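Local structure of 70 kDa protein (Xanthomonas sp., 4B2N) at residues W525-R539 with Q563-N575. The protein oxidatively cleaves rubber as a processive dioxygenase that carries two covalently bound c-type hemes. Numbering follows the deposited sequence.
Sequences WGVLKPSDRPKLWKR and QKLGWKYTAVACN. With HEC (heme c), chain D.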
ATOM      1  N   TRP A 525     -17.346 -12.917   1.984  1.00 22.88           N
ATOM      2  CA  TRP A 525     -18.394 -13.392   2.912  1.00 22.71           C
ATOM      3  C   TRP A 525     -18.213 -12.813   4.327  1.00 22.03           C
ATOM      4  O   TRP A 525     -19.146 -12.305   4.930  1.00 22.87           O
ATOM      5  CB  TRP A 525     -18.385 -14.917   2.921  1.00 23.26           C
ATOM      6  CG  TRP A 525     -19.473 -15.470   3.780  1.00 26.94           C
ATOM      7  CD1 TRP A 525     -19.358 -15.981   5.070  1.00 26.75           C
ATOM      8  CD2 TRP A 525     -20.892 -15.562   3.443  1.00 27.68           C
ATOM      9  NE1 TRP A 525     -20.605 -16.372   5.536  1.00 29.11           N
ATOM     10  CE2 TRP A 525     -21.558 -16.142   4.599  1.00 28.41           C
ATOM     11  CE3 TRP A 525     -21.650 -15.214   2.338  1.00 28.67           C
ATOM     12  CZ2 TRP A 525     -22.933 -16.376   4.624  1.00 29.84           C
ATOM     13  CZ3 TRP A 525     -23.041 -15.462   2.365  1.00 28.68           C
ATOM     14  CH2 TRP A 525     -23.666 -16.021   3.484  1.00 28.78           C
ATOM     15  N   GLY A 526     -16.987 -12.849   4.849  1.00 20.78           N
ATOM     16  CA  GLY A 526     -16.682 -12.391   6.193  1.00 20.10           C
ATOM     17  C   GLY A 526     -16.869 -10.896   6.388  1.00 19.34           C
ATOM     18  O   GLY A 526     -17.353 -10.444   7.418  1.00 21.06           O
ATOM     19  N   VAL A 527     -16.489 -10.116   5.398  1.00 20.20           N
ATOM     20  CA  VAL A 527     -16.788  -8.696   5.387  1.00 19.64           C
ATOM     21  C   VAL A 527     -18.302  -8.545   5.499  1.00 20.54           C
ATOM     22  O   VAL A 527     -18.779  -7.674   6.223  1.00 20.01           O
ATOM     23  CB  VAL A 527     -16.253  -8.074   4.092  1.00 21.12           C
ATOM     24  CG1 VAL A 527     -16.675  -6.613   3.984  1.00 17.54           C
ATOM     25  CG2 VAL A 527     -14.717  -8.233   4.044  1.00 18.61           C
ATOM     26  N   LEU A 528     -19.015  -9.391   4.769  1.00 19.75           N
ATOM     27  CA  LEU A 528     -20.478  -9.282   4.665  1.00 20.10           C
ATOM     28  C   LEU A 528     -21.208  -9.882   5.851  1.00 22.38           C
ATOM     29  O   LEU A 528     -22.389  -9.597   6.091  1.00 23.35           O
ATOM     30  CB  LEU A 528     -20.955  -9.880   3.331  1.00 20.18           C
ATOM     31  CG  LEU A 528     -20.555  -8.992   2.129  1.00 19.67           C
ATOM     32  CD1 LEU A 528     -21.136  -9.588   0.879  1.00 21.28           C
ATOM     33  CD2 LEU A 528     -20.998  -7.544   2.235  1.00 20.42           C
ATOM     34  N   LYS A 529     -20.512 -10.731   6.601  1.00 22.15           N
ATOM     35  CA  LYS A 529     -21.118 -11.407   7.734  1.00 23.44           C
ATOM     36  C   LYS A 529     -20.181 -11.483   8.894  1.00 24.42           C
ATOM     37  O   LYS A 529     -19.389 -12.459   8.979  1.00 24.54           O
ATOM     38  CB  LYS A 529     -21.540 -12.772   7.285  1.00 23.38           C
ATOM     39  CG  LYS A 529     -22.424 -13.432   8.288  1.00 26.50           C
ATOM     40  CD  LYS A 529     -23.447 -14.152   7.462  1.00 27.56           C
ATOM     41  CE  LYS A 529     -23.535 -15.556   7.872  1.00 32.29           C
ATOM     42  NZ  LYS A 529     -24.663 -15.657   8.844  1.00 27.15           N
ATOM     43  N   PRO A 530     -20.169 -10.421   9.743  1.00 25.61           N
ATOM     44  CA  PRO A 530     -19.146 -10.289  10.789  1.00 25.00           C
ATOM     45  C   PRO A 530     -19.007 -11.534  11.619  1.00 27.15           C
ATOM     46  O   PRO A 530     -17.907 -11.894  11.977  1.00 24.19           O
ATOM     47  CB  PRO A 530     -19.644  -9.125  11.614  1.00 24.54           C
ATOM     48  CG  PRO A 530     -20.267  -8.253  10.595  1.00 24.52           C
ATOM     49  CD  PRO A 530     -21.000  -9.205   9.681  1.00 24.44           C
ATOM     50  N   SER A 531     -20.124 -12.226  11.861  1.00 27.51           N
ATOM     51  CA  SER A 531     -20.126 -13.392  12.743  1.00 27.98           C
ATOM     52  C   SER A 531     -19.288 -14.566  12.223  1.00 28.46           C
ATOM     53  O   SER A 531     -18.826 -15.375  13.011  1.00 26.12           O
ATOM     54  CB  SER A 531     -21.560 -13.803  13.039  1.00 30.43           C
ATOM     55  OG  SER A 531     -22.125 -14.325  11.844  1.00 32.79           O
ATOM     56  N   ASP A 532     -19.064 -14.620  10.903  1.00 25.89           N
ATOM     57  CA  ASP A 532     -18.239 -15.641  10.246  1.00 25.05           C
ATOM     58  C   ASP A 532     -16.786 -15.296  10.045  1.00 26.37           C
ATOM     59  O   ASP A 532     -16.085 -16.019   9.335  1.00 28.52           O
ATOM     60  CB  ASP A 532     -18.834 -16.012   8.907  1.00 25.67           C
ATOM     61  CG  ASP A 532     -20.155 -16.795   9.085  1.00 27.74           C
ATOM     62  OD1 ASP A 532     -20.526 -16.980  10.260  1.00 30.98           O
ATOM     63  OD2 ASP A 532     -20.797 -17.211   8.108  1.00 27.90           O
ATOM     64  N   ARG A 533     -16.296 -14.232  10.669  1.00 24.92           N
ATOM     65  CA  ARG A 533     -14.863 -13.923  10.481  1.00 20.35           C
ATOM     66  C   ARG A 533     -14.048 -14.722  11.507  1.00 20.66           C
ATOM     67  O   ARG A 533     -14.291 -14.626  12.678  1.00 23.56           O
ATOM     68  CB  ARG A 533     -14.626 -12.425  10.718  1.00 21.41           C
ATOM     69  CG  ARG A 533     -15.542 -11.506   9.926  1.00 20.49           C
ATOM     70  CD  ARG A 533     -15.103 -10.047  10.080  1.00 19.76           C
ATOM     71  NE  ARG A 533     -15.989  -9.141   9.321  1.00 18.84           N
ATOM     72  CZ  ARG A 533     -16.262  -7.893   9.675  1.00 18.32           C
ATOM     73  NH1 ARG A 533     -15.690  -7.364  10.764  1.00 18.70           N
ATOM     74  NH2 ARG A 533     -17.147  -7.199   8.978  1.00 17.60           N
ATOM     75  N   PRO A 534     -13.034 -15.476  11.093  1.00 20.39           N
ATOM     76  CA  PRO A 534     -12.274 -16.198  12.103  1.00 20.26           C
ATOM     77  C   PRO A 534     -11.231 -15.314  12.729  1.00 21.26           C
ATOM     78  O   PRO A 534     -10.569 -14.543  12.016  1.00 21.66           O
ATOM     79  CB  PRO A 534     -11.589 -17.290  11.284  1.00 21.25           C
ATOM     80  CG  PRO A 534     -11.308 -16.565   9.955  1.00 20.87           C
ATOM     81  CD  PRO A 534     -12.547 -15.720   9.719  1.00 20.58           C
ATOM     82  N   LYS A 535     -11.013 -15.451  14.017  1.00 21.87           N
ATOM     83  CA  LYS A 535     -10.013 -14.581  14.678  1.00 20.93           C
ATOM     84  C   LYS A 535      -8.604 -14.955  14.304  1.00 20.32           C
ATOM     85  O   LYS A 535      -7.722 -14.116  14.253  1.00 21.60           O
ATOM     86  CB  LYS A 535     -10.098 -14.706  16.182  1.00 22.74           C
ATOM     87  CG  LYS A 535     -11.395 -14.077  16.706  1.00 26.76           C
ATOM     88  CD  LYS A 535     -11.127 -12.604  16.783  1.00 25.54           C
ATOM     89  CE  LYS A 535     -12.212 -11.895  17.561  1.00 28.55           C
ATOM     90  NZ  LYS A 535     -12.255 -10.578  16.892  1.00 28.06           N
ATOM     91  N   LEU A 536      -8.372 -16.239  14.168  1.00 19.59           N
ATOM     92  CA  LEU A 536      -7.061 -16.705  13.667  1.00 19.87           C
ATOM     93  C   LEU A 536      -7.309 -17.627  12.510  1.00 20.09           C
ATOM     94  O   LEU A 536      -8.272 -18.419  12.486  1.00 19.59           O
ATOM     95  CB  LEU A 536      -6.252 -17.378  14.726  1.00 21.97           C
ATOM     96  CG  LEU A 536      -5.915 -16.530  15.971  1.00 22.67           C
ATOM     97  CD1 LEU A 536      -7.164 -16.522  16.822  1.00 22.63           C
ATOM     98  CD2 LEU A 536      -4.801 -17.181  16.745  1.00 23.60           C
ATOM     99  N   TRP A 537      -6.534 -17.495  11.477  1.00 18.52           N
ATOM    100  CA  TRP A 537      -6.860 -18.320  10.300  1.00 20.09           C
ATOM    101  C   TRP A 537      -5.615 -18.569   9.482  1.00 21.83           C
ATOM    102  O   TRP A 537      -4.709 -17.728   9.439  1.00 21.69           O
ATOM    103  CB  TRP A 537      -7.973 -17.630   9.511  1.00 19.60           C
ATOM    104  CG  TRP A 537      -7.652 -16.231   9.034  1.00 20.78           C
ATOM    105  CD1 TRP A 537      -7.910 -15.025   9.686  1.00 22.92           C
ATOM    106  CD2 TRP A 537      -7.038 -15.833   7.754  1.00 20.54           C
ATOM    107  NE1 TRP A 537      -7.507 -13.951   8.919  1.00 21.22           N
ATOM    108  CE2 TRP A 537      -6.977 -14.365   7.765  1.00 20.70           C
ATOM    109  CE3 TRP A 537      -6.507 -16.539   6.643  1.00 19.81           C
ATOM    110  CZ2 TRP A 537      -6.443 -13.633   6.695  1.00 20.33           C
ATOM    111  CZ3 TRP A 537      -6.003 -15.789   5.535  1.00 21.38           C
ATOM    112  CH2 TRP A 537      -5.943 -14.374   5.585  1.00 21.20           C
ATOM    113  N   LYS A 538      -5.545 -19.742   8.879  1.00 21.38           N
ATOM    114  CA  LYS A 538      -4.308 -20.228   8.334  1.00 21.79           C
ATOM    115  C   LYS A 538      -4.618 -20.620   6.894  1.00 22.70           C
ATOM    116  O   LYS A 538      -5.564 -21.396   6.650  1.00 22.87           O
ATOM    117  CB  LYS A 538      -3.934 -21.454   9.176  1.00 22.42           C
ATOM    118  CG  LYS A 538      -2.953 -22.350   8.524  1.00 28.44           C
ATOM    119  CD  LYS A 538      -2.332 -23.313   9.551  1.00 30.34           C
ATOM    120  CE  LYS A 538      -3.186 -24.558   9.784  1.00 38.71           C
ATOM    121  NZ  LYS A 538      -2.290 -25.711   9.501  1.00 40.30           N
ATOM    122  N   ARG A 539      -3.886 -20.096   5.923  1.00 22.93           N
ATOM    123  CA  ARG A 539      -4.179 -20.494   4.554  1.00 21.43           C
ATOM    124  C   ARG A 539      -3.373 -21.714   4.108  1.00 20.74           C
ATOM    125  O   ARG A 539      -2.522 -22.175   4.829  1.00 19.31           O
ATOM    126  CB  ARG A 539      -4.167 -19.315   3.538  1.00 23.81           C
ATOM    127  CG  ARG A 539      -3.316 -18.130   3.877  1.00 21.68           C
ATOM    128  CD  ARG A 539      -3.291 -17.093   2.773  1.00 20.43           C
ATOM    129  NE  ARG A 539      -2.705 -17.472   1.469  1.00 16.85           N
ATOM    130  CZ  ARG A 539      -2.255 -16.572   0.634  1.00 16.68           C
ATOM    131  NH1 ARG A 539      -2.223 -15.295   1.077  1.00 14.84           N
ATOM    132  NH2 ARG A 539      -1.678 -16.924  -0.541  1.00 16.10           N
ATOM    133  N   GLN A 563     -16.337 -19.284  -3.922  1.00 24.60           N
ATOM    134  CA  GLN A 563     -17.723 -19.025  -3.530  1.00 25.97           C
ATOM    135  C   GLN A 563     -17.861 -17.858  -2.592  1.00 25.42           C
ATOM    136  O   GLN A 563     -18.651 -16.950  -2.817  1.00 24.19           O
ATOM    137  CB  GLN A 563     -18.378 -20.212  -2.865  1.00 32.18           C
ATOM    138  CG  GLN A 563     -18.467 -21.435  -3.769  1.00 44.09           C
ATOM    139  CD  GLN A 563     -18.585 -22.708  -2.935  1.00 55.76           C
ATOM    140  OE1 GLN A 563     -19.042 -22.668  -1.775  1.00 61.79           O
ATOM    141  NE2 GLN A 563     -18.146 -23.833  -3.496  1.00 57.69           N
ATOM    142  N   LYS A 564     -17.086 -17.898  -1.530  1.00 25.14           N
ATOM    143  CA  LYS A 564     -17.078 -16.825  -0.543  1.00 23.55           C
ATOM    144  C   LYS A 564     -16.105 -15.690  -0.881  1.00 24.21           C
ATOM    145  O   LYS A 564     -16.074 -14.664  -0.161  1.00 22.65           O
ATOM    146  CB  LYS A 564     -16.744 -17.451   0.817  1.00 24.90           C
ATOM    147  CG  LYS A 564     -17.971 -18.151   1.370  1.00 26.30           C
ATOM    148  CD  LYS A 564     -17.750 -18.626   2.782  1.00 28.32           C
ATOM    149  CE  LYS A 564     -18.838 -19.618   3.166  1.00 32.39           C
ATOM    150  NZ  LYS A 564     -18.827 -19.781   4.646  1.00 38.30           N
ATOM    151  N   LEU A 565     -15.238 -15.933  -1.899  1.00 21.69           N
ATOM    152  CA  LEU A 565     -14.397 -14.915  -2.538  1.00 21.18           C
ATOM    153  C   LEU A 565     -13.327 -14.499  -1.555  1.00 19.75           C
ATOM    154  O   LEU A 565     -13.462 -13.487  -0.858  1.00 17.62           O
ATOM    155  CB  LEU A 565     -15.227 -13.702  -2.997  1.00 23.35           C
ATOM    156  CG  LEU A 565     -15.195 -13.274  -4.444  1.00 27.55           C
ATOM    157  CD1 LEU A 565     -15.324 -14.450  -5.406  1.00 26.93           C
ATOM    158  CD2 LEU A 565     -16.320 -12.273  -4.684  1.00 23.98           C
ATOM    159  N   GLY A 566     -12.244 -15.287  -1.563  1.00 18.33           N
ATOM    160  CA  GLY A 566     -11.118 -15.085  -0.656  1.00 17.82           C
ATOM    161  C   GLY A 566     -10.263 -16.337  -0.512  1.00 18.16           C
ATOM    162  O   GLY A 566     -10.459 -17.288  -1.271  1.00 18.50           O
ATOM    163  N   TRP A 567      -9.330 -16.343   0.461  1.00 18.21           N
ATOM    164  CA  TRP A 567      -8.484 -17.535   0.734  1.00 18.56           C
ATOM    165  C   TRP A 567      -9.316 -18.603   1.382  1.00 19.82           C
ATOM    166  O   TRP A 567     -10.147 -18.323   2.221  1.00 20.44           O
ATOM    167  CB  TRP A 567      -7.251 -17.174   1.581  1.00 17.77           C
ATOM    168  CG  TRP A 567      -6.420 -16.245   0.748  1.00 16.61           C
ATOM    169  CD1 TRP A 567      -6.319 -14.839   0.835  1.00 14.90           C
ATOM    170  CD2 TRP A 567      -5.641 -16.639  -0.415  1.00 15.95           C
ATOM    171  NE1 TRP A 567      -5.553 -14.361  -0.215  1.00 15.37           N
ATOM    172  CE2 TRP A 567      -5.094 -15.414  -0.984  1.00 16.01           C
ATOM    173  CE3 TRP A 567      -5.394 -17.867  -1.057  1.00 16.45           C
ATOM    174  CZ2 TRP A 567      -4.276 -15.428  -2.130  1.00 16.53           C
ATOM    175  CZ3 TRP A 567      -4.566 -17.879  -2.170  1.00 17.14           C
ATOM    176  CH2 TRP A 567      -4.024 -16.666  -2.719  1.00 17.15           C
ATOM    177  N   LYS A 568      -9.082 -19.831   0.975  1.00 21.58           N
ATOM    178  CA  LYS A 568      -9.508 -20.955   1.809  1.00 23.30           C
ATOM    179  C   LYS A 568      -8.719 -20.819   3.128  1.00 23.08           C
ATOM    180  O   LYS A 568      -7.577 -20.338   3.149  1.00 22.67           O
ATOM    181  CB  LYS A 568      -9.231 -22.286   1.104  1.00 21.25           C
ATOM    182  CG  LYS A 568     -10.110 -22.506  -0.091  1.00 21.03           C
ATOM    183  CD  LYS A 568      -9.888 -23.854  -0.737  1.00 22.56           C
ATOM    184  CE  LYS A 568     -11.031 -24.235  -1.652  1.00 26.26           C
ATOM    185  NZ  LYS A 568     -10.452 -25.271  -2.545  1.00 29.22           N
ATOM    186  N   TYR A 569      -9.310 -21.191   4.245  1.00 22.34           N
ATOM    187  CA  TYR A 569      -8.508 -21.086   5.468  1.00 23.71           C
ATOM    188  C   TYR A 569      -8.980 -22.196   6.369  1.00 23.48           C
ATOM    189  O   TYR A 569     -10.081 -22.778   6.165  1.00 20.78           O
ATOM    190  CB  TYR A 569      -8.708 -19.719   6.160  1.00 22.13           C
ATOM    191  CG  TYR A 569     -10.142 -19.478   6.562  1.00 23.63           C
ATOM    192  CD1 TYR A 569     -10.602 -19.941   7.798  1.00 22.31           C
ATOM    193  CD2 TYR A 569     -11.027 -18.788   5.725  1.00 22.10           C
ATOM    194  CE1 TYR A 569     -11.896 -19.780   8.177  1.00 23.62           C
ATOM    195  CE2 TYR A 569     -12.331 -18.596   6.105  1.00 21.42           C
ATOM    196  CZ  TYR A 569     -12.735 -19.099   7.343  1.00 23.85           C
ATOM    197  OH  TYR A 569     -13.968 -18.943   7.819  1.00 25.53           O
ATOM    198  N   THR A 570      -8.147 -22.458   7.339  1.00 22.40           N
ATOM    199  CA  THR A 570      -8.507 -23.271   8.476  1.00 24.25           C
ATOM    200  C   THR A 570      -8.498 -22.338   9.656  1.00 21.48           C
ATOM    201  O   THR A 570      -7.501 -21.607   9.917  1.00 21.01           O
ATOM    202  CB  THR A 570      -7.481 -24.426   8.595  1.00 26.52           C
ATOM    203  OG1 THR A 570      -7.651 -25.204   7.416  1.00 32.10           O
ATOM    204  CG2 THR A 570      -7.782 -25.306   9.752  1.00 28.41           C
ATOM    205  N   ALA A 571      -9.622 -22.292  10.364  1.00 22.68           N
ATOM    206  CA  ALA A 571      -9.616 -21.578  11.665  1.00 22.27           C
ATOM    207  C   ALA A 571      -8.640 -22.215  12.694  1.00 24.50           C
ATOM    208  O   ALA A 571      -8.354 -23.432  12.651  1.00 23.72           O
ATOM    209  CB  ALA A 571     -11.016 -21.468  12.249  1.00 24.65           C
ATOM    210  N   VAL A 572      -8.117 -21.390  13.597  1.00 23.30           N
ATOM    211  CA  VAL A 572      -7.201 -21.840  14.614  1.00 24.88           C
ATOM    212  C   VAL A 572      -7.557 -21.063  15.875  1.00 27.42           C
ATOM    213  O   VAL A 572      -8.010 -19.885  15.821  1.00 26.18           O
ATOM    214  CB  VAL A 572      -5.764 -21.475  14.214  1.00 26.38           C
ATOM    215  CG1 VAL A 572      -4.797 -21.860  15.307  1.00 26.78           C
ATOM    216  CG2 VAL A 572      -5.359 -22.102  12.871  1.00 26.71           C
ATOM    217  N   ALA A 573      -7.359 -21.704  17.026  1.00 29.42           N
ATOM    218  CA  ALA A 573      -7.665 -21.054  18.303  1.00 28.92           C
ATOM    219  C   ALA A 573      -6.461 -20.332  18.875  1.00 32.12           C
ATOM    220  O   ALA A 573      -5.335 -20.825  18.752  1.00 33.18           O
ATOM    221  CB  ALA A 573      -8.176 -22.103  19.287  1.00 31.33           C
ATOM    222  N   CYS A 574      -6.635 -19.160  19.482  1.00 30.15           N
ATOM    223  CA  CYS A 574      -5.464 -18.579  20.171  1.00 32.88           C
ATOM    224  C   CYS A 574      -5.202 -19.425  21.440  1.00 30.38           C
ATOM    225  O   CYS A 574      -6.117 -20.085  21.912  1.00 29.46           O
ATOM    226  CB  CYS A 574      -5.700 -17.112  20.532  1.00 30.61           C
ATOM    227  SG  CYS A 574      -7.038 -16.959  21.740  1.00 35.13           S
ATOM    228  N   ASN A 575      -3.990 -19.385  21.984  1.00 30.59           N
ATOM    229  CA  ASN A 575      -3.653 -20.142  23.195  1.00 30.10           C
ATOM    230  C   ASN A 575      -2.355 -19.550  23.751  1.00 32.59           C
ATOM    231  O   ASN A 575      -1.340 -19.481  23.015  1.00 29.29           O
ATOM    232  CB  ASN A 575      -3.511 -21.637  22.849  1.00 30.10           C
ATOM    233  CG  ASN A 575      -3.524 -22.549  24.082  1.00 30.04           C
ATOM    234  OD1 ASN A 575      -2.931 -22.233  25.103  1.00 30.65           O
ATOM    235  ND2 ASN A 575      -4.165 -23.699  23.954  1.00 27.24           N
TER
HETATM  236 FE   HEC D 701     -17.369  -1.504   2.849  1.00 18.49          FE
HETATM  237  CHA HEC D 701     -14.013  -2.132   3.386  1.00 16.76           C
HETATM  238  CHB HEC D 701     -17.603  -4.246   0.580  1.00 17.69           C
HETATM  239  CHC HEC D 701     -20.771  -1.229   2.689  1.00 18.35           C
HETATM  240  CHD HEC D 701     -16.999   1.658   4.080  1.00 17.68           C
HETATM  241  NA  HEC D 701     -16.049  -2.816   2.054  1.00 18.57           N
HETATM  242  C1A HEC D 701     -14.726  -3.035   2.511  1.00 18.22           C
HETATM  243  C2A HEC D 701     -14.123  -4.202   1.871  1.00 17.18           C
HETATM  244  C3A HEC D 701     -15.176  -4.812   1.039  1.00 18.27           C
HETATM  245  C4A HEC D 701     -16.348  -3.984   1.237  1.00 18.09           C
HETATM  246  CMA HEC D 701     -15.013  -6.036   0.165  1.00 16.76           C
HETATM  247  CAA HEC D 701     -12.666  -4.654   1.932  1.00 17.16           C
HETATM  248  CBA HEC D 701     -12.010  -3.731   0.842  1.00 16.35           C
HETATM  249  CGA HEC D 701     -10.478  -3.839   0.891  1.00 16.37           C
HETATM  250  O1A HEC D 701      -9.986  -4.498   1.843  1.00 15.45           O
HETATM  251  O2A HEC D 701      -9.691  -3.344   0.004  1.00 16.75           O
HETATM  252  NB  HEC D 701     -18.906  -2.599   1.798  1.00 19.52           N
HETATM  253  C1B HEC D 701     -18.867  -3.625   0.950  1.00 18.30           C
HETATM  254  C2B HEC D 701     -20.158  -4.087   0.428  1.00 19.50           C
HETATM  255  C3B HEC D 701     -21.110  -3.178   1.094  1.00 18.74           C
HETATM  256  C4B HEC D 701     -20.241  -2.326   1.889  1.00 19.13           C
HETATM  257  CMB HEC D 701     -20.389  -5.213  -0.552  1.00 19.00           C
HETATM  258  CAB HEC D 701     -22.622  -3.163   1.014  1.00 19.89           C
HETATM  259  CBB HEC D 701     -23.230  -4.285   1.583  1.00 18.72           C
HETATM  260  NC  HEC D 701     -18.615  -0.047   3.156  1.00 19.01           N
HETATM  261  C1C HEC D 701     -20.036  -0.114   3.211  1.00 19.09           C
HETATM  262  C2C HEC D 701     -20.688   1.056   3.786  1.00 19.58           C
HETATM  263  C3C HEC D 701     -19.586   1.899   4.179  1.00 18.96           C
HETATM  264  C4C HEC D 701     -18.334   1.154   3.868  1.00 19.54           C
HETATM  265  CMC HEC D 701     -22.177   1.327   3.936  1.00 18.53           C
HETATM  266  CAC HEC D 701     -19.742   3.233   4.845  1.00 22.14           C
HETATM  267  CBC HEC D 701     -20.475   3.466   5.951  1.00 21.32           C
HETATM  268  ND  HEC D 701     -15.831  -0.436   3.498  1.00 17.43           N
HETATM  269  C1D HEC D 701     -15.818   0.781   4.032  1.00 17.12           C
HETATM  270  C2D HEC D 701     -14.554   1.296   4.539  1.00 17.15           C
HETATM  271  C3D HEC D 701     -13.663   0.175   4.354  1.00 16.67           C
HETATM  272  C4D HEC D 701     -14.538  -0.823   3.746  1.00 17.49           C
HETATM  273  CMD HEC D 701     -14.253   2.646   5.140  1.00 16.40           C
HETATM  274  CAD HEC D 701     -12.192   0.111   4.697  1.00 16.40           C
HETATM  275  CBD HEC D 701     -12.141  -0.575   6.071  1.00 16.60           C
HETATM  276  CGD HEC D 701     -10.728  -0.770   6.569  1.00 15.52           C
HETATM  277  O1D HEC D 701     -10.365  -0.363   7.680  1.00 18.01           O
HETATM  278  O2D HEC D 701      -9.981  -1.316   5.784  1.00 14.23           O
HETATM  279  O   HOH W   1     -10.110 -18.247  15.870  1.00 33.17           O
HETATM  280  O   HOH W   2      -5.819 -23.924   5.286  1.00 28.54           O
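The guanidinium of Arg539 lies flat on the indole of Trp567, with the planes 10° apart, in the tight part of the contact. CZ of Arg539 sits 3.4 Å from the centroid of the Trp567 six-membered ring, a cation-pi contact over the face. A bend at chi3 (-64°) turns the group onto the ring, and CD covers the five-membered ring. Both partners are buried and held from outside: Arg539 NH1 binds Ser214 OG, and Trp567 NE1 binds Ala513 O.

Strand 536-538 is the middle of three, between 570-571 and 629-630. Lys538 and Thr570 form an antiparallel hydrogen-bonded pair, Lys538 N to Thr570 O and Thr570 N to Lys538 O, both 2.9 Å. Trp537 and Ala571 are the non-hydrogen-bonded pair. On their side, CG of Pro534 rests over the Tyr569 ring, 3.7 Å from CE1.

The outer edge strand 570-571 is looser. Thr570 and Ala571 are exposed, and waters bridge Lys538 O to Thr570 OG1 and Leu536 N to Val572 O.

In the first turn of helix 524-528, Trp525 N donates to Lys564 O at 3.0 Å. The extended Lys564 chain runs over one indole face, NZ 4.2 Å from the Trp525 five-membered ring centroid. Trp525 NE1 donates in plane to the anti lone pair of Asp532 OD2, 2.7 Å away. Val527 and Leu528 touch the second heme c, whose iron His394 and His641 bind.

The Arg539 charge is thus spread over the Trp567 face. Asp532 lies near Lys564 without touching and may add a weak electrostatic effect.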